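Local coordinates for protein aminopeptidase N (Francisella tularensis subsp. tularensis, PDB 5DLL) that probably helps degrade intracellular peptides, as a zinc-dependent M1-family aminopeptidase that releases N-terminal amino acids, preferably alanine, at residues H313-T316 with G317-T321; L330-G333 with L334-R338. One frame throughout, in Å; residues are numbered along the deposited sequence.

Contact 1: H313-T316 with G317-T321; sequences HNWT and GDRVT. With ZN (zinc ion), chain B.
His313 holds the zinc ion through NE2, at 2.2 Å, while its carbonyl O takes the backbone N-H of Asp318 in a hydrogen bond of 2.9 Å. The ring rotation is fixed from the other nitrogen: ND1 donates to Thr316 O at 3.0 Å, with the N-H pointing at the acceptor at 156°. Thr316 is the centre of an inverse gamma turn, followed by Gly317. His313 is the second histidine of the HExxH signature of M1 peptidases, His309 being the first and Glu332 the third zinc ligand. Just beyond it the chain coils wider than an alpha helix: Val320 N reaches Trp315 O, five residues back, at 3.2 Å, and Arg319 N makes a weaker bond of the same spacing to Asn314 O. Across this pi-type turn Arg319 runs alongside Trp315, pointing the same way. With CG anti to the backbone N (chi1 -157°) and a bend at chi2, its CD lies over one face of the indole, and CG is 3.6 Å from Trp315 CZ3. The guanidinium is tipped 37° from the indole plane. Trp315 NE1 is bonded to Glu256 O, Asn314 ND2 to Asp258, and Arg319 makes a cation-pi contact with Phe192.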
loop_
_atom_site.group_PDB
_atom_site.type_symbol
_atom_site.label_atom_id
_atom_site.label_comp_id
_atom_site.label_asym_id
_atom_site.label_seq_id
_atom_site.Cartn_x
_atom_site.Cartn_y
_atom_site.Cartn_z
ATOM N N HIS A 313 6.078 -9.870 -7.420
ATOM C CA HIS A 313 7.395 -9.335 -7.811
ATOM C C HIS A 313 8.287 -10.371 -8.489
ATOM O O HIS A 313 9.152 -10.006 -9.283
ATOM C CB HIS A 313 8.159 -8.753 -6.616
ATOM C CG HIS A 313 7.786 -7.344 -6.286
ATOM N ND1 HIS A 313 7.819 -6.329 -7.216
ATOM C CD2 HIS A 313 7.381 -6.779 -5.125
ATOM C CE1 HIS A 313 7.441 -5.199 -6.645
ATOM N NE2 HIS A 313 7.170 -5.446 -5.377
ATOM N N ASN A 314 8.086 -11.653 -8.178
ATOM C CA ASN A 314 8.882 -12.724 -8.778
ATOM C C ASN A 314 9.058 -12.567 -10.285
ATOM O O ASN A 314 10.128 -12.860 -10.812
ATOM C CB ASN A 314 8.281 -14.098 -8.483
ATOM C CG ASN A 314 9.216 -15.227 -8.864
ATOM O OD1 ASN A 314 10.347 -15.269 -8.405
ATOM N ND2 ASN A 314 8.749 -16.145 -9.710
ATOM N N TRP A 315 8.009 -12.120 -10.968
ATOM C CA TRP A 315 8.098 -11.816 -12.397
ATOM C C TRP A 315 8.266 -10.319 -12.626
ATOM O O TRP A 315 9.191 -9.904 -13.317
ATOM C CB TRP A 315 6.884 -12.372 -13.163
ATOM C CG TRP A 315 7.024 -13.838 -13.435
ATOM C CD1 TRP A 315 6.524 -14.863 -12.686
ATOM C CD2 TRP A 315 7.754 -14.446 -14.510
ATOM N NE1 TRP A 315 6.887 -16.071 -13.232
ATOM C CE2 TRP A 315 7.642 -15.843 -14.352
ATOM C CE3 TRP A 315 8.489 -13.942 -15.592
ATOM C CZ2 TRP A 315 8.234 -16.744 -15.239
ATOM C CZ3 TRP A 315 9.073 -14.839 -16.473
ATOM C CH2 TRP A 315 8.942 -16.224 -16.292
ATOM N N THR A 316 7.386 -9.515 -12.034
ATOM C CA THR A 316 7.440 -8.063 -12.197
ATOM C C THR A 316 8.310 -7.416 -11.121
ATOM O O THR A 316 7.809 -6.789 -10.183
ATOM C CB THR A 316 6.031 -7.437 -12.191
ATOM O OG1 THR A 316 5.341 -7.791 -10.985
ATOM C CG2 THR A 316 5.238 -7.920 -13.401
ATOM N N GLY A 317 9.622 -7.572 -11.276
ATOM C CA GLY A 317 10.591 -6.998 -10.348
ATOM C C GLY A 317 11.868 -7.804 -10.294
ATOM O O GLY A 317 12.960 -7.253 -10.415
ATOM N N ASP A 318 11.730 -9.113 -10.110
ATOM C CA ASP A 318 12.880 -9.999 -9.952
ATOM C C ASP A 318 13.334 -10.576 -11.287
ATOM O O ASP A 318 14.516 -10.556 -11.612
ATOM C CB ASP A 318 12.564 -11.143 -8.975
ATOM C CG ASP A 318 12.155 -10.650 -7.589
ATOM O OD1 ASP A 318 11.956 -9.431 -7.403
ATOM O OD2 ASP A 318 12.032 -11.496 -6.683
ATOM N N ARG A 319 12.388 -11.094 -12.055
ATOM C CA ARG A 319 12.706 -11.728 -13.327
ATOM C C ARG A 319 12.965 -10.677 -14.414
ATOM O O ARG A 319 13.885 -10.823 -15.214
ATOM C CB ARG A 319 11.581 -12.675 -13.721
ATOM C CG ARG A 319 12.007 -13.754 -14.686
ATOM C CD ARG A 319 12.746 -14.897 -14.016
ATOM N NE ARG A 319 13.156 -15.859 -15.035
ATOM C CZ ARG A 319 12.475 -16.945 -15.394
ATOM N NH1 ARG A 319 11.333 -17.277 -14.804
ATOM N NH2 ARG A 319 12.953 -17.721 -16.353
ATOM N N VAL A 320 12.146 -9.628 -14.428
ATOM C CA VAL A 320 12.424 -8.407 -15.183
ATOM C C VAL A 320 12.397 -7.263 -14.185
ATOM O O VAL A 320 11.379 -7.055 -13.521
ATOM C CB VAL A 320 11.363 -8.136 -16.269
ATOM C CG1 VAL A 320 11.775 -6.949 -17.137
ATOM C CG2 VAL A 320 11.127 -9.384 -17.113
ATOM N N THR A 321 13.503 -6.523 -14.092
ATOM C CA THR A 321 13.681 -5.498 -13.056
ATOM C C THR A 321 13.731 -4.068 -13.622
ATOM O O THR A 321 13.583 -3.855 -14.826
ATOM C CB THR A 321 14.947 -5.785 -12.205
ATOM O OG1 THR A 321 14.895 -5.029 -10.988
ATOM C CG2 THR A 321 16.240 -5.463 -12.968
HETATM ZN ZN ZN B . 6.722 -4.033 -3.816
#

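Contact 2: L330-G333 with L334-R338; sequences LKEG and LTVFR. With ZN (zinc ion), chain B.
Glu332 grips the zinc ion with both carboxylate oxygens, OE1 and OE2 each 2.0 Å from the metal, while its main-chain O accepts the N-H of Val336 one turn further along the helix. This is the third protein ligand of the gluzincin arrangement of M1 peptidases, in which a glutamate on a later helix, here 328-346, joins the two histidines of HExxH, His309 and His313. The Glu332 chain starts beside its own backbone N (chi1 -75°), and a further bend at chi2 brings the carboxylate round beside the next turn, with Glu332 OE2 4.4 Å from Val336 CG2. Lys331 NZ makes a salt bridge with Glu332 OE1 at 2.8 Å, approaching from above the carboxylate plane, 45° out of it. The same ammonium also pairs with Glu276, so it is shared between two acids. Behind the ligand, Thr335 OG1 lies 2.7 Å from Lys331 O and also meets the hydroxyl of Thr316. Away from the metal, Leu330 and Leu334 meet through their methyls, CD1 to CD2 at 4.3 Å, and both pack on Phe433 of helix 430-439. Gly333, the residue after the ligand, has its carbonyl O taken by Phe337 N at 2.8 Å, with an N-H...O angle of 166°.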
loop_
_atom_site.group_PDB
_atom_site.type_symbol
_atom_site.label_atom_id
_atom_site.label_comp_id
_atom_site.label_asym_id
_atom_site.label_seq_id
_atom_site.Cartn_x
_atom_site.Cartn_y
_atom_site.Cartn_z
ATOM N N LEU A 330 7.358 1.484 -12.409
ATOM C CA LEU A 330 7.194 0.238 -13.157
ATOM C C LEU A 330 7.401 -1.000 -12.268
ATOM O O LEU A 330 6.610 -1.943 -12.337
ATOM C CB LEU A 330 8.170 0.192 -14.335
ATOM C CG LEU A 330 8.180 -1.109 -15.147
ATOM C CD1 LEU A 330 6.814 -1.357 -15.770
ATOM C CD2 LEU A 330 9.269 -1.071 -16.207
ATOM N N LYS A 331 8.461 -1.014 -11.455
ATOM C CA LYS A 331 8.752 -2.188 -10.621
ATOM C C LYS A 331 7.643 -2.422 -9.616
ATOM O O LYS A 331 7.208 -3.562 -9.417
ATOM C CB LYS A 331 10.079 -2.061 -9.864
ATOM C CG LYS A 331 10.391 -3.292 -9.011
ATOM C CD LYS A 331 11.598 -3.101 -8.116
ATOM C CE LYS A 331 11.247 -2.403 -6.813
ATOM N NZ LYS A 331 10.709 -3.343 -5.794
ATOM N N GLU A 332 7.199 -1.344 -8.975
ATOM C CA GLU A 332 6.173 -1.454 -7.952
ATOM C C GLU A 332 4.777 -1.208 -8.513
ATOM O O GLU A 332 3.876 -1.998 -8.249
ATOM C CB GLU A 332 6.480 -0.550 -6.750
ATOM C CG GLU A 332 7.603 -1.079 -5.852
ATOM C CD GLU A 332 7.273 -2.393 -5.145
ATOM O OE1 GLU A 332 8.217 -2.907 -4.518
ATOM O OE2 GLU A 332 6.123 -2.839 -5.301
ATOM N N GLY A 333 4.598 -0.152 -9.305
ATOM C CA GLY A 333 3.281 0.159 -9.883
ATOM C C GLY A 333 2.612 -1.022 -10.582
ATOM O O GLY A 333 1.421 -1.285 -10.390
ATOM N N LEU A 334 3.385 -1.730 -11.399
ATOM C CA LEU A 334 2.904 -2.924 -12.078
ATOM C C LEU A 334 2.526 -4.005 -11.069
ATOM O O LEU A 334 1.478 -4.624 -11.198
ATOM C CB LEU A 334 3.967 -3.447 -13.052
ATOM C CG LEU A 334 3.641 -4.699 -13.870
ATOM C CD1 LEU A 334 2.336 -4.538 -14.637
ATOM C CD2 LEU A 334 4.780 -5.027 -14.823
ATOM N N THR A 335 3.370 -4.212 -10.062
ATOM C CA THR A 335 3.128 -5.214 -9.022
ATOM C C THR A 335 2.008 -4.797 -8.062
ATOM O O THR A 335 1.354 -5.652 -7.465
ATOM C CB THR A 335 4.410 -5.483 -8.199
ATOM O OG1 THR A 335 5.533 -5.640 -9.075
ATOM C CG2 THR A 335 4.256 -6.736 -7.354
ATOM N N VAL A 336 1.810 -3.490 -7.898
ATOM C CA VAL A 336 0.709 -2.950 -7.092
ATOM C C VAL A 336 -0.602 -3.162 -7.839
ATOM O O VAL A 336 -1.598 -3.610 -7.258
ATOM C CB VAL A 336 0.902 -1.445 -6.779
ATOM C CG1 VAL A 336 -0.385 -0.817 -6.259
ATOM C CG2 VAL A 336 2.019 -1.240 -5.759
ATOM N N PHE A 337 -0.602 -2.834 -9.127
ATOM C CA PHE A 337 -1.758 -3.084 -9.979
ATOM C C PHE A 337 -2.157 -4.553 -9.899
ATOM O O PHE A 337 -3.335 -4.884 -9.785
ATOM C CB PHE A 337 -1.454 -2.697 -11.427
ATOM C CG PHE A 337 -2.491 -3.163 -12.405
ATOM C CD1 PHE A 337 -3.671 -2.460 -12.566
ATOM C CD2 PHE A 337 -2.287 -4.310 -13.161
ATOM C CE1 PHE A 337 -4.631 -2.890 -13.460
ATOM C CE2 PHE A 337 -3.241 -4.744 -14.065
ATOM C CZ PHE A 337 -4.415 -4.034 -14.214
ATOM N N ARG A 338 -1.165 -5.430 -9.939
ATOM C CA ARG A 338 -1.420 -6.858 -9.852
ATOM C C ARG A 338 -1.991 -7.270 -8.495
ATOM O O ARG A 338 -2.960 -8.019 -8.447
ATOM C CB ARG A 338 -0.149 -7.638 -10.156
ATOM C CG ARG A 338 0.333 -7.454 -11.584
ATOM C CD ARG A 338 1.671 -8.135 -11.775
ATOM N NE ARG A 338 1.508 -9.585 -11.722
ATOM C CZ ARG A 338 2.497 -10.456 -11.562
ATOM N NH1 ARG A 338 3.747 -10.048 -11.420
ATOM N NH2 ARG A 338 2.228 -11.746 -11.536
HETATM ZN ZN ZN B . 6.722 -4.033 -3.816
#

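How the contacts relate
Following the chain, helix 297-312 delivers His309, and contact 1 comes directly after it, coiling about 314-319 into a wide turn that ends at the short strand 321-322. The chain then enters helix 328-346, where contact 2 is a turn of regular helix. Each contact closes just a local turn, and the two lie in series, neither nested nor crossed. Their centres are 10 Å apart. The zinc ion, which takes ligands from both, bridges them, as does Thr316 OG1, probably hydrogen-bonded to Thr335 OG1 and Arg338 NH1; the His313 ring also packs on Thr335. The turn after the histidine helix is thereby tied to the glutamate helix.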